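Local coordinates for Hsp70/Hsp90 co-chaperone CNS1 (Saccharomyces cerevisiae, PDB 6HFM), which acts as a co-chaperone that binds Hsp90 and Hsp70 and stimulates the ATPase activity of the Hsp70 protein SSA1, at residues Q74-V77 with D78-L81. Sequence-based numbering, arbitrary orientation.
Sequences QELV and DLVL
The side-chain amide of Gln74 and the carboxylate of Asp78 are turned 44° against each other: Asp78 OD1 lies almost in the amide plane, in front of NE2, whereas NE2 meets that oxygen from above the carboxylate plane. This i to i+4 pair links successive turns of the amphipathic helix 73-82 in the C-terminal wheel domain. The hydrogen bond from Gln74 NE2 to Asp78 OD1 (2.9 Å) is bent, 141° at the hydrogen. With CG anti to the backbone N (chi1 -176°), the bend at the next torsion brings the end of the Gln74 chain close to Asp78, and Gln74 CG comes 3.7 Å from Asp78 OD2. Glutamine suits its place by offering an N-H; the short acid, CG beside its own backbone N, sets OD1 where the longer glutamine can meet it. Pro98 touches both side chains. Were Asp78 replaced by an alanine, Gln74 NE2 would probably lose this acceptor and the amide be freer to turn. In the backbone, Asp78 N donates a nearly straight bond to Gln74 O (2.8 Å); Leu79, Val80 and Leu81 donate to Glu75, Leu76 and Val77, the first and last less straight. The sheet-facing side is apolar: Leu76 touches Ile141, Val77 reaches Val101 and Val103, and Val80 rests on Ile53, Tyr55 and Ile143. Branched aliphatic side chains suit it, packing on the strands without polar groups needing partners. Leu76 CD1 is equally near Val80 CG1 and, at the margin, CD2 of the exposed Leu79, both at 4.3 Å. Val77 and Leu81 run side by side, Val77 CG1 resting 3.7 Å from Leu81 CD1.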
# COMPACT_ATOMS: atom_id res chain seq x y z
N GLN A 74 1.05 11.14 2.93
CA GLN A 74 1.52 11.87 4.13
C GLN A 74 0.72 11.53 5.39
O GLN A 74 1.30 11.30 6.45
CB GLN A 74 1.46 13.39 3.90
CG GLN A 74 2.00 14.25 5.04
CD GLN A 74 3.51 14.12 5.19
OE1 GLN A 74 4.26 14.35 4.25
NE2 GLN A 74 3.95 13.77 6.40
N GLU A 75 -0.61 11.52 5.27
CA GLU A 75 -1.48 11.23 6.41
C GLU A 75 -1.26 9.81 6.96
O GLU A 75 -1.23 9.62 8.17
CB GLU A 75 -2.96 11.45 6.04
CG GLU A 75 -3.38 12.92 6.06
CD GLU A 75 -4.74 13.20 5.42
OE1 GLU A 75 -5.27 12.35 4.73
OE2 GLU A 75 -5.24 14.33 5.63
N LEU A 76 -1.05 8.83 6.07
CA LEU A 76 -0.77 7.46 6.52
C LEU A 76 0.61 7.35 7.16
O LEU A 76 0.77 6.68 8.18
CB LEU A 76 -0.93 6.44 5.38
CG LEU A 76 -0.82 4.96 5.77
CD1 LEU A 76 -1.83 4.57 6.84
CD2 LEU A 76 -0.99 4.08 4.55
N VAL A 77 1.61 8.02 6.58
CA VAL A 77 2.97 8.07 7.17
C VAL A 77 2.93 8.70 8.56
O VAL A 77 3.50 8.16 9.51
CB VAL A 77 3.97 8.82 6.27
CG1 VAL A 77 5.29 9.10 6.99
CG2 VAL A 77 4.24 8.03 5.00
N ASP A 78 2.24 9.84 8.68
CA ASP A 78 2.07 10.51 9.97
C ASP A 78 1.45 9.58 11.02
O ASP A 78 1.90 9.55 12.15
CB ASP A 78 1.23 11.80 9.84
CG ASP A 78 1.97 12.93 9.11
OD1 ASP A 78 3.22 12.90 9.02
OD2 ASP A 78 1.30 13.87 8.63
N LEU A 79 0.44 8.81 10.62
CA LEU A 79 -0.23 7.86 11.52
C LEU A 79 0.71 6.77 12.04
O LEU A 79 0.81 6.57 13.25
CB LEU A 79 -1.43 7.21 10.83
CG LEU A 79 -2.28 6.22 11.66
CD1 LEU A 79 -3.01 6.93 12.79
CD2 LEU A 79 -3.27 5.48 10.77
N VAL A 80 1.37 6.06 11.14
CA VAL A 80 2.20 4.91 11.53
C VAL A 80 3.49 5.29 12.26
O VAL A 80 4.02 4.49 13.03
CB VAL A 80 2.51 3.95 10.34
CG1 VAL A 80 1.22 3.43 9.72
CG2 VAL A 80 3.40 4.60 9.27
N LEU A 81 3.99 6.51 12.03
CA LEU A 81 5.20 7.00 12.72
C LEU A 81 4.94 7.89 13.95
O LEU A 81 5.91 8.31 14.58
CB LEU A 81 6.10 7.75 11.72
CG LEU A 81 6.56 7.00 10.47
CD1 LEU A 81 7.49 7.88 9.65
CD2 LEU A 81 7.25 5.68 10.81